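Local coordinates for MIPZ (Caulobacter crescentus, PDB 2XJ9), which is a division-plane-positioning ATPase and cell division inhibitor whose localized dimerization and nucleoid binding drive its gradient formation, at residues Val9-Lys13 and Gly14-Lys18; Ala235-Ser238 and Pro239-Pro243. The protein carries 1 engineered substitution. All coordinates share one frame; numbering follows the deposited sequence.

Contact 1 (9-18) precedes contact 2 (235-243) along the chain, and the two never touch: their centres are 28 Å apart and their nearest atoms about 15 Å. Contact 1 is the buried phosphate-binding loop between strand 5-9, inside the seven-stranded parallel sheet, and helix 18-30. Contact 2 lies at the periphery, in the long connection from strand 213-215 to helix 249-263. Helix 18-30 is what they share: contact 1 leads into its N-terminal end, whereas Ala-235 and Asp-236 of contact 2 rest on Thr-27 near its other end. Contact 1 carries part of the nucleotide site and reaches across the dimer; contact 2 is outer packing of the same fold.

Contact 1: Val9-Lys13 and Gly14-Lys18; sequences VGNEK and GGAGK. With AGS (phosphothiophosphoric acid-adenylate ester), chain D; AGS (phosphothiophosphoric acid-adenylate ester), chain F.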
ATOM      1  N   VAL A   9      10.816 -10.162   1.908  1.00 24.11           N
ATOM      2  CA  VAL A   9      10.432  -8.911   1.264  1.00 27.39           C
ATOM      3  C   VAL A   9       9.655  -8.038   2.241  1.00 22.98           C
ATOM      4  O   VAL A   9       8.590  -8.408   2.692  1.00 24.01           O
ATOM      5  CB  VAL A   9       9.535  -9.145   0.040  1.00 25.14           C
ATOM      6  CG1 VAL A   9       9.246  -7.835  -0.605  1.00 23.58           C
ATOM      7  CG2 VAL A   9      10.183 -10.101  -0.949  1.00 19.76           C
ATOM      8  N   GLY A  10      10.173  -6.866   2.561  1.00 21.32           N
ATOM      9  CA  GLY A  10       9.578  -6.119   3.643  1.00 22.71           C
ATOM     10  C   GLY A  10       9.518  -4.616   3.519  1.00 25.84           C
ATOM     11  O   GLY A  10      10.419  -3.975   3.000  1.00 31.07           O
ATOM     12  N   ASN A  11       8.416  -4.069   4.007  1.00 28.14           N
ATOM     13  CA  ASN A  11       8.245  -2.645   4.207  1.00 26.18           C
ATOM     14  C   ASN A  11       6.920  -2.491   4.930  1.00 30.52           C
ATOM     15  O   ASN A  11       5.910  -2.978   4.442  1.00 33.84           O
ATOM     16  CB  ASN A  11       8.172  -1.920   2.877  1.00 24.21           C
ATOM     17  CG  ASN A  11       8.413  -0.426   3.011  1.00 26.85           C
ATOM     18  OD1 ASN A  11       8.266   0.153   4.079  1.00 28.52           O
ATOM     19  ND2 ASN A  11       8.787   0.204   1.915  1.00 33.05           N
ATOM     20  N   GLU A  12       6.917  -1.854   6.097  1.00 22.03           N
ATOM     21  CA  GLU A  12       5.674  -1.606   6.809  1.00 25.19           C
ATOM     22  C   GLU A  12       4.676  -0.737   5.993  1.00 34.53           C
ATOM     23  O   GLU A  12       3.464  -0.889   6.123  1.00 37.03           O
ATOM     24  CB  GLU A  12       5.968  -0.950   8.154  1.00 30.78           C
ATOM     25  CG  GLU A  12       4.727  -0.467   8.873  1.00 51.16           C
ATOM     26  CD  GLU A  12       4.708  -0.854  10.336  1.00 46.74           C
ATOM     27  OE1 GLU A  12       5.781  -1.233  10.860  1.00 32.85           O
ATOM     28  OE2 GLU A  12       3.613  -0.768  10.944  1.00 53.77           O
ATOM     29  N   LYS A  13       5.198   0.169   5.163  1.00 28.35           N
ATOM     30  CA  LYS A  13       4.394   0.999   4.267  1.00 27.45           C
ATOM     31  C   LYS A  13       3.536   0.174   3.312  1.00 26.50           C
ATOM     32  O   LYS A  13       4.011  -0.812   2.758  1.00 26.17           O
ATOM     33  CB  LYS A  13       5.312   1.909   3.453  1.00 24.73           C
ATOM     34  CG  LYS A  13       4.861   3.347   3.399  1.00 28.31           C
ATOM     35  CD  LYS A  13       3.468   3.434   2.888  1.00 25.89           C
ATOM     36  CE  LYS A  13       3.003   4.867   2.842  1.00 25.94           C
ATOM     37  NZ  LYS A  13       1.537   4.881   2.585  1.00 35.26           N
ATOM     38  N   GLY A  14       2.279   0.569   3.113  1.00 27.14           N
ATOM     39  CA  GLY A  14       1.413  -0.162   2.212  1.00 20.72           C
ATOM     40  C   GLY A  14       1.805   0.210   0.801  1.00 23.47           C
ATOM     41  O   GLY A  14       2.296   1.301   0.562  1.00 26.29           O
ATOM     42  N   GLY A  15       1.611  -0.695  -0.144  1.00 24.41           N
ATOM     43  CA  GLY A  15       1.795  -0.354  -1.543  1.00 26.07           C
ATOM     44  C   GLY A  15       3.215  -0.042  -1.954  1.00 28.71           C
ATOM     45  O   GLY A  15       3.444   0.506  -3.023  1.00 37.57           O
ATOM     46  N   ALA A  16       4.178  -0.402  -1.121  1.00 27.51           N
ATOM     47  CA  ALA A  16       5.571  -0.205  -1.469  1.00 24.88           C
ATOM     48  C   ALA A  16       5.956  -1.050  -2.677  1.00 27.21           C
ATOM     49  O   ALA A  16       6.928  -0.736  -3.351  1.00 33.36           O
ATOM     50  CB  ALA A  16       6.467  -0.505  -0.271  1.00 24.48           C
ATOM     51  N   GLY A  17       5.194  -2.108  -2.956  1.00 24.95           N
ATOM     52  CA  GLY A  17       5.514  -3.014  -4.049  1.00 21.55           C
ATOM     53  C   GLY A  17       6.031  -4.391  -3.618  1.00 28.28           C
ATOM     54  O   GLY A  17       6.426  -5.198  -4.470  1.00 29.33           O
ATOM     55  N   LYS A  18       6.025  -4.661  -2.310  1.00 24.30           N
ATOM     56  CA  LYS A  18       6.464  -5.939  -1.758  1.00 17.00           C
ATOM     57  C   LYS A  18       5.992  -7.140  -2.529  1.00 18.02           C
ATOM     58  O   LYS A  18       6.800  -7.945  -2.935  1.00 22.41           O
ATOM     59  CB  LYS A  18       6.030  -6.092  -0.302  1.00 18.32           C
ATOM     60  CG  LYS A  18       6.747  -5.151   0.642  1.00 22.16           C
ATOM     61  CD  LYS A  18       6.244  -5.295   2.069  1.00 24.82           C
ATOM     62  CE  LYS A  18       4.736  -5.283   2.151  1.00 22.74           C
ATOM     63  NZ  LYS A  18       4.210  -3.903   2.020  1.00 22.47           N
TER
HETATM   64  PG  AGS D1272       0.471  -4.201   0.586  1.00 39.18           P
HETATM   65  S1G AGS D1272       0.722  -3.358   1.836  1.00 21.85           S
HETATM   66  O2G AGS D1272      -0.952  -4.193   0.071  1.00 23.85           O
HETATM   67  O3G AGS D1272       1.011  -5.615   0.611  1.00 32.58           O
HETATM   68  PB  AGS D1272       2.493  -4.226  -1.455  1.00 20.83           P
HETATM   69  O1B AGS D1272       3.787  -3.698  -0.876  1.00 20.98           O
HETATM   70  O2B AGS D1272       2.148  -5.688  -1.586  1.00 20.27           O
HETATM   71  O3B AGS D1272       1.329  -3.498  -0.596  1.00 27.16           O
HETATM   72  PA  AGS D1272       2.025  -4.239  -4.263  1.00 21.73           P
HETATM   73  O1A AGS D1272       3.138  -5.189  -4.654  1.00 25.24           O
HETATM   74  O2A AGS D1272       0.625  -4.731  -4.229  1.00 16.91           O
HETATM   75  O3A AGS D1272       2.362  -3.526  -2.884  1.00 22.25           O
HETATM   76  O5' AGS D1272       2.094  -2.941  -5.197  1.00 24.87           O
HETATM   77  C5' AGS D1272       1.168  -1.887  -4.999  1.00 23.47           C
HETATM   78  C4' AGS D1272       0.394  -1.607  -6.298  1.00 24.45           C
HETATM   79  O4' AGS D1272       1.362  -1.195  -7.227  1.00 28.71           O
HETATM   80  C3' AGS D1272      -0.261  -2.813  -6.948  1.00 21.46           C
HETATM   81  O3' AGS D1272      -1.418  -2.381  -7.641  1.00 22.40           O
HETATM   82  C2' AGS D1272       0.698  -3.325  -8.000  1.00 23.15           C
HETATM   83  O2' AGS D1272      -0.061  -3.928  -9.058  1.00 22.36           O
HETATM   84  C1' AGS D1272       1.397  -2.036  -8.379  1.00 24.68           C
HETATM   85  N9  AGS D1272       2.847  -2.019  -8.680  1.00 30.78           N
HETATM   86  C8  AGS D1272       3.852  -2.225  -7.797  1.00 34.78           C
HETATM   87  N7  AGS D1272       5.070  -2.077  -8.390  1.00 36.68           N
HETATM   88  C5  AGS D1272       4.826  -1.744  -9.671  1.00 28.44           C
HETATM   89  C6  AGS D1272       5.644  -1.440 -10.835  1.00 26.56           C
HETATM   90  N6  AGS D1272       6.987  -1.471 -10.732  1.00 33.91           N
HETATM   91  N1  AGS D1272       4.999  -1.132 -11.979  1.00 28.28           N
HETATM   92  C2  AGS D1272       3.662  -1.106 -12.096  1.00 23.59           C
HETATM   93  N3  AGS D1272       2.848  -1.374 -11.078  1.00 22.28           N
HETATM   94  C4  AGS D1272       3.370  -1.689  -9.864  1.00 29.75           C
HETATM   95  PG  AGS F1273      -1.308   2.751   3.423  1.00 31.03           P
HETATM   96  S1G AGS F1273      -2.068   3.699   4.317  1.00 18.86           S
HETATM   97  O2G AGS F1273      -1.919   1.369   3.177  1.00 14.50           O
HETATM   98  O3G AGS F1273       0.165   2.693   3.736  1.00 29.45           O
HETATM   99  PB  AGS F1273      -2.311   4.676   1.467  1.00 21.47           P
HETATM  100  O1B AGS F1273      -3.518   3.980   0.908  1.00 18.26           O
HETATM  101  O2B AGS F1273      -2.351   5.661   2.594  1.00 15.65           O
HETATM  102  O3B AGS F1273      -1.326   3.476   1.964  1.00 39.48           O
HETATM  103  PA  AGS F1273      -0.813   6.678   0.180  1.00 24.15           P
HETATM  104  O1A AGS F1273      -1.943   7.665   0.180  1.00 27.49           O
HETATM  105  O2A AGS F1273       0.319   6.870   1.150  1.00 17.36           O
HETATM  106  O3A AGS F1273      -1.505   5.228   0.206  1.00 21.77           O
HETATM  107  O5' AGS F1273      -0.163   6.634  -1.282  1.00 34.34           O
HETATM  108  C5' AGS F1273       0.746   5.619  -1.680  1.00 24.03           C
HETATM  109  C4' AGS F1273       1.967   6.292  -2.327  1.00 33.78           C
HETATM  110  O4' AGS F1273       1.569   6.899  -3.538  1.00 26.21           O
HETATM  111  C3' AGS F1273       2.600   7.415  -1.520  1.00 31.08           C
HETATM  112  O3' AGS F1273       4.032   7.409  -1.662  1.00 19.52           O
HETATM  113  C2' AGS F1273       2.083   8.700  -2.113  1.00 21.32           C
HETATM  114  O2' AGS F1273       3.220   9.527  -2.063  1.00 24.83           O
HETATM  115  C1' AGS F1273       1.800   8.319  -3.538  1.00 31.95           C
HETATM  116  N9  AGS F1273       0.607   8.806  -4.299  1.00 42.50           N
HETATM  117  C8  AGS F1273      -0.653   8.405  -4.071  1.00 27.25           C
HETATM  118  N7  AGS F1273      -1.483   8.940  -4.986  1.00 37.61           N
HETATM  119  C5  AGS F1273      -0.760   9.683  -5.848  1.00 35.21           C
HETATM  120  C6  AGS F1273      -1.060  10.507  -7.052  1.00 33.73           C
HETATM  121  N6  AGS F1273      -2.327  10.636  -7.527  1.00 27.09           N
HETATM  122  N1  AGS F1273      -0.010  11.113  -7.653  1.00 37.36           N
HETATM  123  C2  AGS F1273       1.259  10.975  -7.179  1.00 39.11           C
HETATM  124  N3  AGS F1273       1.598  10.244  -6.101  1.00 26.99           N
HETATM  125  C4  AGS F1273       0.634   9.581  -5.403  1.00 32.47           C
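This is the deviant Walker A P-loop, in which Lys-18 folds back on Asn-11 while a second lysine, Lys-13, reaches the nucleotide of the second subunit. Bends at chi3 (-48°) and chi4 (-77°) curl the Lys-18 chain, whose CD passes Asn-11, and bring NZ between backbone and phosphate. There NZ donates to Asn-11 O at 3.1 Å, in the carbonyl plane with a C=O...N angle of 152°, and to O1B of the chain's own ATP-gamma-S at 2.9 Å. Gly-17 N meets that same O1B at 3.0 Å and Lys-18 N adds a weak bond, so the beta-phosphate oxygen is gripped from several directions. Gly-15 N donates to the bridging O3B at 2.9 Å.

Lys-13 behaves differently. Its chain runs out past Gly-14, and NZ bonds O2A (2.7 Å) and O3G (2.8 Å) of the other nucleotide; Gly-14 N joins it on O3G at 3.1 Å. These N-H donors from one subunit engage the phosphates held by the other, as expected of the signature lysine of this family, and Glu-12 makes a salt bridge to Arg-44 of the second subunit. Asn-11 OD1 accepts from Lys-13 N in an Asx turn, and its ND2, bonded to Pro-132 O, lies 3.3 Å from Ala-16 CB.

Val-9 ends strand 5-9, pairing by its backbone with Ile-109 of strand 106-110; Gly-10 pairs with Val-130 of strand 128-134. Gly-17 is the N-cap of helix 18-30.

Contact 2: Ala235-Ser238 and Pro239-Pro243; sequences ADLS and PQVRP
An inverse gamma turn is centred on Leu-237, with phi/psi of -87°/65° and Ser-238 N bonded to Asp-236 O at 2.9 Å; the chain beyond it returns Val-241 to the same carbonyl oxygen. The isopropyl group of the valine lies over Asp-236 O, with CB and both methyls near it. With CG1 anti to the backbone N (chi1 -176°), that methyl is directed at Leu-237, whose CD2 it meets at 3.9 Å. The same CD2 stands 3.9 Å from Pro-243 CD, the two side chains crossing at a slant, and 3.5 Å from Val-241 O. One leucine methyl thus serves as the hub of the apolar patch.

Ser-238 OG accepts a weak, long bond from Gln-240 N (3.5 Å). The glutamine chain bends at chi2, which brings its amide back beside the serine, CD lying 3.4 Å from OG.

Replacing Val-241 with a glycine would probably open a gap beside Leu-237 CD2 and uncover Asp-236 O, as well as remove the packing on Ile-64.

Leu-237 also leans on Leu-227 and Pro-243 on Leu-232, tying the patch to neighbouring loops. The carboxylate of Asp-236 is held at both oxygens: OD2 forms a salt bridge to Arg-55 and a hydrogen bond with Tyr-31 OH, while OD1 accepts from Thr-233 N. The turn is therefore likely to be fixed mainly by this satisfied, buried carboxylate and by methyl packing, with the more open Ser-238 and Gln-240 side adding little polar restraint.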
ATOM      1  N   ALA A 235       8.877 -13.139 -17.249  1.00 46.61           N
ATOM      2  CA  ALA A 235       9.768 -14.271 -17.342  1.00 42.13           C
ATOM      3  C   ALA A 235       9.086 -15.478 -17.991  1.00 46.20           C
ATOM      4  O   ALA A 235       9.745 -16.453 -18.323  1.00 60.17           O
ATOM      5  CB  ALA A 235      10.280 -14.624 -15.967  1.00 44.10           C
ATOM      6  N   ASP A 236       7.772 -15.406 -18.174  1.00 42.57           N
ATOM      7  CA  ASP A 236       7.012 -16.495 -18.777  1.00 40.23           C
ATOM      8  C   ASP A 236       6.723 -16.274 -20.253  1.00 54.49           C
ATOM      9  O   ASP A 236       6.230 -17.167 -20.933  1.00 62.06           O
ATOM     10  CB  ASP A 236       5.676 -16.647 -18.074  1.00 44.84           C
ATOM     11  CG  ASP A 236       5.810 -17.208 -16.705  1.00 50.48           C
ATOM     12  OD1 ASP A 236       5.351 -16.542 -15.758  1.00 50.38           O
ATOM     13  OD2 ASP A 236       6.363 -18.317 -16.580  1.00 52.07           O
ATOM     14  N   LEU A 237       7.006 -15.080 -20.751  1.00 64.60           N
ATOM     15  CA  LEU A 237       6.503 -14.701 -22.060  1.00 68.70           C
ATOM     16  C   LEU A 237       7.369 -15.095 -23.247  1.00 81.34           C
ATOM     17  O   LEU A 237       7.813 -14.259 -24.029  1.00 92.80           O
ATOM     18  CB  LEU A 237       6.126 -13.226 -22.100  1.00 61.20           C
ATOM     19  CG  LEU A 237       5.005 -12.893 -21.121  1.00 54.85           C
ATOM     20  CD1 LEU A 237       4.622 -11.442 -21.275  1.00 52.88           C
ATOM     21  CD2 LEU A 237       3.822 -13.795 -21.354  1.00 54.48           C
ATOM     22  N   SER A 238       7.476 -16.408 -23.430  1.00 75.64           N
ATOM     23  CA  SER A 238       7.943 -16.999 -24.677  1.00 75.58           C
ATOM     24  C   SER A 238       6.831 -17.048 -25.739  1.00 76.14           C
ATOM     25  O   SER A 238       5.658 -16.840 -25.432  1.00 73.08           O
ATOM     26  CB  SER A 238       8.427 -18.420 -24.421  1.00 63.79           C
ATOM     27  OG  SER A 238       7.316 -19.272 -24.194  1.00 73.97           O
ATOM     28  N   PRO A 239       7.212 -17.347 -26.991  1.00 71.66           N
ATOM     29  CA  PRO A 239       6.352 -17.575 -28.152  1.00 67.32           C
ATOM     30  C   PRO A 239       5.103 -18.409 -27.844  1.00 73.96           C
ATOM     31  O   PRO A 239       4.048 -18.158 -28.442  1.00 75.40           O
ATOM     32  CB  PRO A 239       7.261 -18.371 -29.089  1.00 72.94           C
ATOM     33  CG  PRO A 239       8.632 -17.912 -28.773  1.00 63.08           C
ATOM     34  CD  PRO A 239       8.639 -17.517 -27.326  1.00 88.16           C
ATOM     35  N   GLN A 240       5.224 -19.390 -26.951  1.00 65.61           N
ATOM     36  CA  GLN A 240       4.108 -20.287 -26.630  1.00 75.71           C
ATOM     37  C   GLN A 240       3.107 -19.615 -25.695  1.00 81.64           C
ATOM     38  O   GLN A 240       1.888 -19.721 -25.871  1.00 69.98           O
ATOM     39  CB  GLN A 240       4.612 -21.582 -25.980  1.00 75.04           C
ATOM     40  CG  GLN A 240       5.732 -22.290 -26.743  1.00 81.94           C
ATOM     41  CD  GLN A 240       7.117 -21.990 -26.179  1.00 83.64           C
ATOM     42  OE1 GLN A 240       7.471 -22.445 -25.084  1.00 83.77           O
ATOM     43  NE2 GLN A 240       7.904 -21.219 -26.924  1.00 73.91           N
ATOM     44  N   VAL A 241       3.644 -18.931 -24.691  1.00 85.97           N
ATOM     45  CA  VAL A 241       2.846 -18.210 -23.714  1.00 82.00           C
ATOM     46  C   VAL A 241       2.660 -16.765 -24.158  1.00 78.43           C
ATOM     47  O   VAL A 241       3.610 -15.973 -24.142  1.00 69.07           O
ATOM     48  CB  VAL A 241       3.542 -18.208 -22.344  1.00 79.35           C
ATOM     49  CG1 VAL A 241       2.668 -17.532 -21.305  1.00 71.17           C
ATOM     50  CG2 VAL A 241       3.890 -19.628 -21.921  1.00 74.29           C
ATOM     51  N   ARG A 242       1.440 -16.421 -24.558  1.00 76.00           N
ATOM     52  CA  ARG A 242       1.158 -15.063 -25.007  1.00 76.57           C
ATOM     53  C   ARG A 242      -0.316 -14.708 -24.872  1.00 75.05           C
ATOM     54  O   ARG A 242      -1.060 -14.728 -25.851  1.00 81.16           O
ATOM     55  CB  ARG A 242       1.628 -14.858 -26.446  1.00 75.30           C
ATOM     56  CG  ARG A 242       1.010 -15.825 -27.441  1.00 82.73           C
ATOM     57  CD  ARG A 242       1.399 -15.444 -28.848  1.00 96.69           C
ATOM     58  NE  ARG A 242       1.818 -14.044 -28.902  1.00117.60           N
ATOM     59  CZ  ARG A 242       0.992 -13.006 -28.787  1.00112.63           C
ATOM     60  NH1 ARG A 242       1.467 -11.767 -28.846  1.00104.08           N
ATOM     61  NH2 ARG A 242      -0.310 -13.202 -28.610  1.00105.52           N
ATOM     62  N   PRO A 243      -0.739 -14.370 -23.648  1.00 73.49           N
ATOM     63  CA  PRO A 243      -2.114 -13.945 -23.385  1.00 78.42           C
ATOM     64  C   PRO A 243      -2.235 -12.449 -23.645  1.00 66.13           C
ATOM     65  O   PRO A 243      -3.330 -11.882 -23.602  1.00 56.23           O
ATOM     66  CB  PRO A 243      -2.279 -14.234 -21.886  1.00 73.55           C
ATOM     67  CG  PRO A 243      -0.843 -14.469 -21.340  1.00 55.54           C
ATOM     68  CD  PRO A 243       0.108 -14.207 -22.456  1.00 61.88           C
TER